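Local coordinates for chromosome-partitioning protein ParB (Caulobacter vibrioides, PDB 7BM8), which binds DNA at the origin of replication, spreads along it through a CTP-dependent gate and takes part in partitioning the chromosome, at residues I74-S79 against V106-R111; E40-N45 against R93-A98; D57-S62 against A98-L103. All coordinates share one frame; numbering follows the deposited sequence.

Contact 1 (I74-S79 against V106-R111); sequences ILVRPS and VPIMVR
Ile-74 and Ile-108, Leu-75 and Met-109, and Val-76 and Val-110 pair in parallel register, illustrating how two adjacent strands share both a bond ladder and a side-chain layer. Ile-74 N donates to Pro-107 O at 2.9 Å, and its own carbonyl takes the amide of Met-109. Two residues on, Val-76 repeats the pattern, its N on Met-109 O and its O accepting Arg-111 N. Leu-75 and Arg-77 turn their backbone bonds the other way, Leu-75 to Val-89 and Ala-90 and Arg-77 to Gln-87, so that strand 74-78 is an interior strand of the mixed sheet in the ParB N-terminal domain. On the face of Ile-74, Val-76, Ile-108 and Val-110, chi1 of -59° sets CG1 of Val-76 anti to the carbonyl carbon and leaves CG2 between N and C. There CG2 meets CG2 of Val-110 at 3.8 Å and CB of Ile-108 at 4.2 Å, with Leu-42 packed over the same layer. The other branch of Val-110, CG1, lies against the ring of Pro-78, 3.7 Å from its CD. On the reverse face, CD1 of Leu-75 reaches CB of Met-109 at 4.4 Å and CG of Arg-111 at 4.0 Å, the side chains of Leu-75 and Arg-111 crossing nearly at right angles. Arg-111 bends at chi2 (-76°), folding NH1 back onto Val-110 O from above the carbonyl plane. Met-109 also packs on Pro-73 of the second subunit.

Contact 2 (E40-N45 against R93-A98); sequences EILQRN and RRWRAA. With CTP (cytidine-5'-triphosphate), chain C.
Leu-42 faces Trp-95 with 8.1 Å between their CA atoms, the short strand 42-44 running at 123° to the helix segment 93-98 with their axes 9.8 Å apart. Trp-95 spans that gap. With CG anti to the backbone N (chi1 174°), its indole projects from the helix to the strand and lies along three consecutive residues. Leu-42 CB lies 3.7 Å from NE1, while its carbonyl O sits obliquely by CZ2 and CE2; the ring N-H is bonded to Ile-39 O. At the benzo end, CH2 is 3.9 Å from Gln-43 OE1, the amide standing almost perpendicular to the indole, and CZ3 is 4.1 Å from Arg-44 CB. The same amide oxygen takes a weak bond from Arg-44 N. Beyond the tryptophan, Arg-96 runs out extended until its NH2 comes 3.3 Å from Arg-44 CD, the two guanidinium planes 36° apart. Glu-92 serves both, in a salt bridge to Arg-96 and a long, weak ion pair to Arg-44, and Arg-96 also forms a cation-pi contact with Phe-53.

The helix carries the GERRxRA sequence motif of ParB proteins, and its opening turn grips the CTP triphosphate. Arg-94 brings its N and its NE to O1B, the NE at 2.8 Å, and its NH2 to O2B; Arg-93 reaches O2A through NH2 at 2.7 Å. The cluster therefore works in two directions: one flank of the helix offers cationic and backbone N-H donors that probably offset the charge of the alpha and beta phosphates, while the tryptophan, on another side, packs the helix on the edge strand through mixed aliphatic and polar atoms, and Glu-92 probably eases the closeness of two arginines.

Contact 3 (D57-S62 against A98-L103); sequences DLEDLS and AQRAGL
Arg-100 reaches across to helix 55-68 and can be followed atom by atom. Its CB rests 4.2 Å from Ser-62 CB, near the point where the two backbones come closest. Farther out, CD lies 4.1 Å from both CG and CD2 of Leu-58, and the chain then bends at chi3 (68°), carrying the guanidinium along the flank of the helix. NH1 sits 3.5 Å from Leu-58 CD2, a methyl group at the edge of the guanidinium and near its plane, and forms a salt bridge with Glu-55. NH2 forms the other salt bridge, 2.9 Å from Glu-59 OE1, with the carboxylate turned 54° from the guanidinium. Glu-59 bends at chi2 to bring that oxygen over. Next along, Ala-101 places CB 3.5 Å from Ser-62 O, and Gly-102 follows with positive phi, ending helix 92-100 in a Schellman motif through Gly-102 N to Gln-99 O and Leu-103 N to Ala-98 O. The arginine thus lays its aliphatic stem on a leucine and shares its charged end between two glutamates one helical turn apart; being at the surface, these ion pairs are probably weakened by solvent screening.

Helix 92-100 ties the three contacts together. Contact 2 lies centrally, its centre about 10 Å from those of contacts 1 and 3, which are themselves about 19 Å apart. Toward the sheet, Ile-74 CD1 packs on Arg-94 CB at 3.7 Å and Val-106 CG1 on Ala-98 CB at 3.9 Å; toward helix 55-68, Ala-97 CB meets Leu-61 CG. Contact 2 supplies the phosphate-binding arginines and contact 3 touches the nucleotide through Leu-61, while the side chain of Ile-74 in contact 1 stays about 6 Å away. Ala-130 and Glu-125 of the second subunit also bond to CTP, placing the pocket at the dimer interface, consistent with a nucleotide-dependent gate.

Contact 1 (I74-S79 against V106-R111)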
loop_
_atom_site.group_PDB
_atom_site.type_symbol
_atom_site.label_atom_id
_atom_site.label_comp_id
_atom_site.label_asym_id
_atom_site.label_seq_id
_atom_site.Cartn_x
_atom_site.Cartn_y
_atom_site.Cartn_z
ATOM N N ILE A 74 -6.926 5.770 -11.007
ATOM C CA ILE A 74 -6.760 6.955 -10.113
ATOM C C ILE A 74 -8.147 7.516 -9.783
ATOM O O ILE A 74 -8.916 7.797 -10.719
ATOM C CB ILE A 74 -5.836 8.004 -10.767
ATOM C CG1 ILE A 74 -4.417 7.455 -10.948
ATOM C CG2 ILE A 74 -5.840 9.306 -9.977
ATOM C CD1 ILE A 74 -3.538 8.284 -11.858
ATOM N N LEU A 75 -8.447 7.657 -8.490
ATOM C CA LEU A 75 -9.746 8.170 -7.990
ATOM C C LEU A 75 -9.708 9.700 -8.015
ATOM O O LEU A 75 -8.783 10.284 -7.406
ATOM C CB LEU A 75 -10.001 7.638 -6.577
ATOM C CG LEU A 75 -11.337 8.042 -5.949
ATOM C CD1 LEU A 75 -12.507 7.728 -6.872
ATOM C CD2 LEU A 75 -11.525 7.365 -4.603
ATOM N N VAL A 76 -10.682 10.305 -8.700
ATOM C CA VAL A 76 -10.811 11.780 -8.888
ATOM C C VAL A 76 -12.262 12.186 -8.617
ATOM O O VAL A 76 -13.155 11.342 -8.801
ATOM C CB VAL A 76 -10.389 12.200 -10.307
ATOM C CG1 VAL A 76 -8.952 11.807 -10.604
ATOM C CG2 VAL A 76 -11.332 11.649 -11.370
ATOM N N ARG A 77 -12.470 13.442 -8.211
ATOM C CA ARG A 77 -13.788 14.128 -8.230
ATOM C C ARG A 77 -13.721 15.257 -9.254
ATOM O O ARG A 77 -12.635 15.762 -9.543
ATOM C CB ARG A 77 -14.148 14.666 -6.843
ATOM C CG ARG A 77 -13.301 15.842 -6.376
ATOM C CD ARG A 77 -13.797 16.360 -5.042
ATOM N NE ARG A 77 -12.887 17.317 -4.430
ATOM C CZ ARG A 77 -13.109 17.942 -3.277
ATOM N NH1 ARG A 77 -14.219 17.716 -2.593
ATOM N NH2 ARG A 77 -12.215 18.798 -2.811
ATOM N N PRO A 78 -14.866 15.683 -9.836
ATOM C CA PRO A 78 -14.885 16.854 -10.709
ATOM C C PRO A 78 -14.286 18.045 -9.949
ATOM O O PRO A 78 -14.633 18.218 -8.794
ATOM C CB PRO A 78 -16.370 17.072 -11.032
ATOM C CG PRO A 78 -17.009 15.720 -10.788
ATOM C CD PRO A 78 -16.194 15.075 -9.683
ATOM N N SER A 79 -13.389 18.800 -10.590
ATOM C CA SER A 79 -12.635 19.918 -9.964
ATOM C C SER A 79 -13.620 20.917 -9.361
ATOM O O SER A 79 -14.585 21.309 -10.011
ATOM C CB SER A 79 -11.704 20.585 -10.940
ATOM O OG SER A 79 -11.225 21.817 -10.422
ATOM N N VAL A 106 -4.429 8.481 -18.633
ATOM C CA VAL A 106 -4.422 7.669 -17.377
ATOM C C VAL A 106 -5.825 7.132 -17.120
ATOM O O VAL A 106 -6.813 7.753 -17.506
ATOM C CB VAL A 106 -3.907 8.472 -16.169
ATOM C CG1 VAL A 106 -2.396 8.637 -16.208
ATOM C CG2 VAL A 106 -4.596 9.822 -16.058
ATOM N N PRO A 107 -5.942 5.957 -16.461
ATOM C CA PRO A 107 -7.237 5.416 -16.051
ATOM C C PRO A 107 -7.754 6.124 -14.793
ATOM O O PRO A 107 -7.015 6.188 -13.826
ATOM C CB PRO A 107 -6.914 3.948 -15.753
ATOM C CG PRO A 107 -5.473 3.978 -15.275
ATOM C CD PRO A 107 -4.820 5.087 -16.071
ATOM N N ILE A 108 -8.985 6.641 -14.839
ATOM C CA ILE A 108 -9.611 7.418 -13.726
ATOM C C ILE A 108 -10.977 6.816 -13.392
ATOM O O ILE A 108 -11.535 6.106 -14.247
ATOM C CB ILE A 108 -9.732 8.917 -14.079
ATOM C CG1 ILE A 108 -10.529 9.148 -15.367
ATOM C CG2 ILE A 108 -8.358 9.565 -14.143
ATOM C CD1 ILE A 108 -10.911 10.592 -15.608
ATOM N N MET A 109 -11.473 7.101 -12.185
ATOM C CA MET A 109 -12.875 6.859 -11.753
ATOM C C MET A 109 -13.413 8.148 -11.132
ATOM O O MET A 109 -12.841 8.584 -10.108
ATOM C CB MET A 109 -12.958 5.737 -10.716
ATOM C CG MET A 109 -12.541 4.391 -11.257
ATOM S SD MET A 109 -12.213 3.202 -9.947
ATOM C CE MET A 109 -10.921 4.037 -9.026
ATOM N N VAL A 110 -14.450 8.732 -11.739
ATOM C CA VAL A 110 -15.061 10.022 -11.300
ATOM C C VAL A 110 -16.231 9.713 -10.362
ATOM O O VAL A 110 -17.154 8.997 -10.786
ATOM C CB VAL A 110 -15.519 10.875 -12.495
ATOM C CG1 VAL A 110 -16.043 12.227 -12.042
ATOM C CG2 VAL A 110 -14.412 11.046 -13.521
ATOM N N ARG A 111 -16.178 10.235 -9.135
ATOM C CA ARG A 111 -17.263 10.148 -8.123
ATOM C C ARG A 111 -17.484 11.549 -7.535
ATOM O O ARG A 111 -16.483 12.249 -7.291
ATOM C CB ARG A 111 -16.897 9.129 -7.039
ATOM C CG ARG A 111 -16.498 7.751 -7.555
ATOM C CD ARG A 111 -17.663 6.887 -8.017
ATOM N NE ARG A 111 -17.242 5.541 -8.407
ATOM C CZ ARG A 111 -16.761 5.189 -9.604
ATOM N NH1 ARG A 111 -16.631 6.076 -10.579
ATOM N NH2 ARG A 111 -16.408 3.935 -9.824
#

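Contact 2 (E40-N45 against R93-A98)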
loop_
_atom_site.group_PDB
_atom_site.type_symbol
_atom_site.label_atom_id
_atom_site.label_comp_id
_atom_site.label_asym_id
_atom_site.label_seq_id
_atom_site.Cartn_x
_atom_site.Cartn_y
_atom_site.Cartn_z
ATOM N N GLU A 40 -3.485 15.442 -18.785
ATOM C CA GLU A 40 -3.312 16.921 -18.707
ATOM C C GLU A 40 -4.515 17.618 -18.054
ATOM O O GLU A 40 -4.358 18.806 -17.690
ATOM C CB GLU A 40 -3.088 17.506 -20.104
ATOM C CG GLU A 40 -1.772 17.087 -20.736
ATOM C CD GLU A 40 -1.840 15.929 -21.718
ATOM O OE1 GLU A 40 -2.838 15.174 -21.693
ATOM O OE2 GLU A 40 -0.892 15.794 -22.516
ATOM N N ILE A 41 -5.663 16.941 -17.920
ATOM C CA ILE A 41 -6.917 17.532 -17.357
ATOM C C ILE A 41 -7.100 17.071 -15.906
ATOM O O ILE A 41 -8.233 17.162 -15.397
ATOM C CB ILE A 41 -8.137 17.193 -18.238
ATOM C CG1 ILE A 41 -8.630 15.756 -18.037
ATOM C CG2 ILE A 41 -7.827 17.478 -19.701
ATOM C CD1 ILE A 41 -10.012 15.501 -18.589
ATOM N N LEU A 42 -6.023 16.618 -15.261
ATOM C CA LEU A 42 -6.012 16.186 -13.839
ATOM C C LEU A 42 -5.149 17.155 -13.032
ATOM O O LEU A 42 -4.087 17.552 -13.540
ATOM C CB LEU A 42 -5.464 14.759 -13.743
ATOM C CG LEU A 42 -6.510 13.666 -13.527
ATOM C CD1 LEU A 42 -7.389 13.499 -14.760
ATOM C CD2 LEU A 42 -5.846 12.349 -13.159
ATOM N N GLN A 43 -5.593 17.498 -11.821
ATOM C CA GLN A 43 -4.851 18.368 -10.870
ATOM C C GLN A 43 -4.931 17.765 -9.462
ATOM O O GLN A 43 -5.904 17.035 -9.175
ATOM C CB GLN A 43 -5.411 19.790 -10.926
ATOM C CG GLN A 43 -4.590 20.808 -10.148
ATOM C CD GLN A 43 -3.167 20.886 -10.638
ATOM O OE1 GLN A 43 -2.221 20.570 -9.915
ATOM N NE2 GLN A 43 -3.009 21.292 -11.888
ATOM N N ARG A 44 -3.929 18.063 -8.630
ATOM C CA ARG A 44 -3.798 17.566 -7.231
ATOM C C ARG A 44 -4.709 18.378 -6.303
ATOM O O ARG A 44 -4.991 19.549 -6.619
ATOM C CB ARG A 44 -2.346 17.664 -6.743
ATOM C CG ARG A 44 -1.640 18.962 -7.122
ATOM C CD ARG A 44 -0.256 19.121 -6.526
ATOM N NE ARG A 44 -0.190 20.166 -5.510
ATOM C CZ ARG A 44 -0.262 19.973 -4.195
ATOM N NH1 ARG A 44 -0.408 18.758 -3.691
ATOM N NH2 ARG A 44 -0.186 21.014 -3.381
ATOM N N ASN A 45 -5.155 17.767 -5.204
ATOM C CA ASN A 45 -5.763 18.483 -4.052
ATOM C C ASN A 45 -4.627 18.910 -3.128
ATOM O O ASN A 45 -3.894 18.061 -2.625
ATOM C CB ASN A 45 -6.784 17.621 -3.308
ATOM C CG ASN A 45 -7.576 18.397 -2.276
ATOM O OD1 ASN A 45 -7.504 19.625 -2.215
ATOM N ND2 ASN A 45 -8.341 17.687 -1.464
ATOM N N ARG A 93 0.799 10.180 -6.679
ATOM C CA ARG A 93 2.103 9.571 -7.058
ATOM C C ARG A 93 1.970 8.928 -8.440
ATOM O O ARG A 93 2.846 9.181 -9.286
ATOM C CB ARG A 93 2.562 8.544 -6.019
ATOM C CG ARG A 93 3.013 9.161 -4.704
ATOM C CD ARG A 93 3.676 8.170 -3.766
ATOM N NE ARG A 93 4.933 7.667 -4.305
ATOM C CZ ARG A 93 5.167 6.416 -4.700
ATOM N NH1 ARG A 93 6.358 6.096 -5.177
ATOM N NH2 ARG A 93 4.234 5.486 -4.615
ATOM N N ARG A 94 0.910 8.139 -8.649
ATOM C CA ARG A 94 0.585 7.486 -9.947
ATOM C C ARG A 94 0.556 8.541 -11.057
ATOM O O ARG A 94 1.207 8.325 -12.096
ATOM C CB ARG A 94 -0.756 6.752 -9.864
ATOM C CG ARG A 94 -0.648 5.327 -9.339
ATOM C CD ARG A 94 -1.998 4.737 -8.977
ATOM N NE ARG A 94 -2.479 5.202 -7.683
ATOM C CZ ARG A 94 -3.647 4.873 -7.145
ATOM N NH1 ARG A 94 -4.479 4.072 -7.789
ATOM N NH2 ARG A 94 -3.985 5.350 -5.960
ATOM N N TRP A 95 -0.155 9.644 -10.825
ATOM C CA TRP A 95 -0.304 10.777 -11.778
ATOM C C TRP A 95 1.062 11.401 -12.094
ATOM O O TRP A 95 1.351 11.621 -13.289
ATOM C CB TRP A 95 -1.278 11.808 -11.202
ATOM C CG TRP A 95 -1.400 13.064 -12.004
ATOM C CD1 TRP A 95 -1.776 13.182 -13.310
ATOM C CD2 TRP A 95 -1.178 14.402 -11.525
ATOM N NE1 TRP A 95 -1.792 14.499 -13.680
ATOM C CE2 TRP A 95 -1.433 15.272 -12.605
ATOM C CE3 TRP A 95 -0.793 14.944 -10.292
ATOM C CZ2 TRP A 95 -1.311 16.655 -12.486
ATOM C CZ3 TRP A 95 -0.672 16.311 -10.177
ATOM C CH2 TRP A 95 -0.932 17.152 -11.260
ATOM N N ARG A 96 1.863 11.677 -11.061
ATOM C CA ARG A 96 3.201 12.315 -11.189
ATOM C C ARG A 96 4.182 11.335 -11.845
ATOM O O ARG A 96 4.969 11.776 -12.712
ATOM C CB ARG A 96 3.696 12.785 -9.819
ATOM C CG ARG A 96 3.064 14.093 -9.367
ATOM C CD ARG A 96 3.540 14.529 -7.998
ATOM N NE ARG A 96 3.043 15.852 -7.649
ATOM C CZ ARG A 96 3.189 16.432 -6.461
ATOM N NH1 ARG A 96 3.817 15.806 -5.478
ATOM N NH2 ARG A 96 2.696 17.640 -6.252
ATOM N N ALA A 97 4.138 10.063 -11.444
ATOM C CA ALA A 97 4.958 8.966 -12.008
ATOM C C ALA A 97 4.633 8.800 -13.496
ATOM O O ALA A 97 5.576 8.799 -14.311
ATOM C CB ALA A 97 4.707 7.690 -11.247
ATOM N N ALA A 98 3.346 8.667 -13.829
ATOM C CA ALA A 98 2.841 8.530 -15.215
ATOM C C ALA A 98 3.282 9.740 -16.049
ATOM O O ALA A 98 3.632 9.536 -17.229
ATOM C CB ALA A 98 1.340 8.374 -15.210
HETATM N N1 CTP C . 0.558 0.888 -8.899
HETATM C C2 CTP C . -0.075 0.878 -10.147
HETATM N N3 CTP C . 0.647 0.570 -11.251
HETATM C C4 CTP C . 1.952 0.285 -11.149
HETATM C C5 CTP C . 2.616 0.297 -9.888
HETATM C C6 CTP C . 1.891 0.607 -8.801
HETATM O O2 CTP C . -1.283 1.146 -10.210
HETATM N N4 CTP C . 2.608 -0.004 -12.263
HETATM C "C1'" CTP C . -0.262 1.246 -7.711
HETATM C "C2'" CTP C . 0.065 0.460 -6.444
HETATM O "O2'" CTP C . -0.516 -0.821 -6.527
HETATM C "C3'" CTP C . -0.604 1.369 -5.406
HETATM C "C4'" CTP C . -0.353 2.782 -5.967
HETATM O "O4'" CTP C . -0.019 2.589 -7.369
HETATM O "O3'" CTP C . -1.997 1.100 -5.307
HETATM C "C5'" CTP C . 0.730 3.584 -5.285
HETATM O "O5'" CTP C . 0.333 3.836 -3.912
HETATM P PA CTP C . 0.805 5.137 -3.101
HETATM O O1A CTP C . -0.151 5.374 -1.980
HETATM O O2A CTP C . 2.259 5.032 -2.786
HETATM O O3A CTP C . 0.595 6.297 -4.180
HETATM P PB CTP C . -0.764 6.767 -4.873
HETATM O O1B CTP C . -0.572 6.748 -6.349
HETATM O O2B CTP C . -1.880 5.986 -4.251
HETATM O O3B CTP C . -0.860 8.289 -4.396
HETATM P PG CTP C . -1.497 8.895 -3.044
HETATM O O1G CTP C . -2.829 9.510 -3.413
HETATM O O2G CTP C . -1.641 7.708 -2.111
HETATM O O3G CTP C . -0.498 9.917 -2.558
#

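Contact 3 (D57-S62 against A98-L103)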
loop_
_atom_site.group_PDB
_atom_site.type_symbol
_atom_site.label_atom_id
_atom_site.label_comp_id
_atom_site.label_asym_id
_atom_site.label_seq_id
_atom_site.Cartn_x
_atom_site.Cartn_y
_atom_site.Cartn_z
ATOM N N ASP A 57 11.653 6.851 -4.639
ATOM C CA ASP A 57 10.411 6.040 -4.743
ATOM C C ASP A 57 9.669 6.400 -6.035
ATOM O O ASP A 57 9.276 5.473 -6.767
ATOM C CB ASP A 57 9.519 6.238 -3.515
ATOM C CG ASP A 57 10.179 5.825 -2.210
ATOM O OD1 ASP A 57 11.401 5.563 -2.229
ATOM O OD2 ASP A 57 9.468 5.772 -1.186
ATOM N N LEU A 58 9.491 7.697 -6.301
ATOM C CA LEU A 58 8.733 8.212 -7.475
ATOM C C LEU A 58 9.377 7.704 -8.771
ATOM O O LEU A 58 8.622 7.370 -9.709
ATOM C CB LEU A 58 8.701 9.743 -7.422
ATOM C CG LEU A 58 7.893 10.429 -8.525
ATOM C CD1 LEU A 58 6.527 9.783 -8.701
ATOM C CD2 LEU A 58 7.743 11.912 -8.237
ATOM N N GLU A 59 10.713 7.642 -8.814
ATOM C CA GLU A 59 11.502 7.092 -9.952
ATOM C C GLU A 59 11.110 5.625 -10.177
ATOM O O GLU A 59 10.867 5.248 -11.343
ATOM C CB GLU A 59 13.002 7.239 -9.677
ATOM C CG GLU A 59 13.896 6.692 -10.780
ATOM C CD GLU A 59 13.710 7.328 -12.146
ATOM O OE1 GLU A 59 13.276 8.497 -12.201
ATOM O OE2 GLU A 59 13.998 6.653 -13.155
ATOM N N ASP A 60 11.043 4.835 -9.100
ATOM C CA ASP A 60 10.685 3.391 -9.141
ATOM C C ASP A 60 9.282 3.226 -9.730
ATOM O O ASP A 60 9.092 2.305 -10.541
ATOM C CB ASP A 60 10.742 2.750 -7.753
ATOM C CG ASP A 60 12.146 2.595 -7.197
ATOM O OD1 ASP A 60 13.104 2.654 -7.994
ATOM O OD2 ASP A 60 12.266 2.410 -5.970
ATOM N N LEU A 61 8.340 4.079 -9.321
ATOM C CA LEU A 61 6.919 4.007 -9.754
ATOM C C LEU A 61 6.826 4.348 -11.246
ATOM O O LEU A 61 6.168 3.586 -11.985
ATOM C CB LEU A 61 6.078 4.960 -8.897
ATOM C CG LEU A 61 4.575 4.964 -9.182
ATOM C CD1 LEU A 61 4.020 3.551 -9.266
ATOM C CD2 LEU A 61 3.826 5.769 -8.130
ATOM N N SER A 62 7.469 5.441 -11.671
ATOM C CA SER A 62 7.518 5.893 -13.086
ATOM C C SER A 62 8.128 4.790 -13.960
ATOM O O SER A 62 7.590 4.552 -15.058
ATOM C CB SER A 62 8.260 7.200 -13.223
ATOM O OG SER A 62 9.381 7.241 -12.358
ATOM N N ALA A 98 3.346 8.667 -13.829
ATOM C CA ALA A 98 2.841 8.530 -15.215
ATOM C C ALA A 98 3.282 9.740 -16.049
ATOM O O ALA A 98 3.632 9.536 -17.229
ATOM C CB ALA A 98 1.340 8.374 -15.210
ATOM N N GLN A 99 3.264 10.943 -15.456
ATOM C CA GLN A 99 3.711 12.208 -16.107
ATOM C C GLN A 99 5.176 12.057 -16.534
ATOM O O GLN A 99 5.448 12.166 -17.743
ATOM C CB GLN A 99 3.522 13.414 -15.181
ATOM C CG GLN A 99 2.204 14.146 -15.399
ATOM C CD GLN A 99 2.024 15.359 -14.517
ATOM O OE1 GLN A 99 2.753 15.569 -13.546
ATOM N NE2 GLN A 99 1.029 16.168 -14.846
ATOM N N ARG A 100 6.068 11.792 -15.575
ATOM C CA ARG A 100 7.517 11.552 -15.812
ATOM C C ARG A 100 7.686 10.440 -16.852
ATOM O O ARG A 100 8.508 10.618 -17.768
ATOM C CB ARG A 100 8.226 11.196 -14.502
ATOM C CG ARG A 100 8.381 12.378 -13.559
ATOM C CD ARG A 100 8.947 12.004 -12.205
ATOM N NE ARG A 100 10.335 11.561 -12.266
ATOM C CZ ARG A 100 11.164 11.517 -11.224
ATOM N NH1 ARG A 100 10.757 11.892 -10.021
ATOM N NH2 ARG A 100 12.407 11.098 -11.389
ATOM N N ALA A 101 6.911 9.357 -16.722
ATOM C CA ALA A 101 6.916 8.178 -17.623
ATOM C C ALA A 101 6.418 8.549 -19.029
ATOM O O ALA A 101 6.517 7.698 -19.924
ATOM C CB ALA A 101 6.078 7.074 -17.023
ATOM N N GLY A 102 5.889 9.759 -19.221
ATOM C CA GLY A 102 5.477 10.272 -20.542
ATOM C C GLY A 102 4.228 9.581 -21.067
ATOM O O GLY A 102 4.124 9.403 -22.290
ATOM N N LEU A 103 3.301 9.210 -20.181
ATOM C CA LEU A 103 1.975 8.658 -20.567
ATOM C C LEU A 103 1.058 9.821 -20.956
ATOM O O LEU A 103 1.059 10.829 -20.227
ATOM C CB LEU A 103 1.384 7.847 -19.409
ATOM C CG LEU A 103 1.756 6.365 -19.390
ATOM C CD1 LEU A 103 3.255 6.179 -19.220
ATOM C CD2 LEU A 103 1.003 5.636 -18.289
#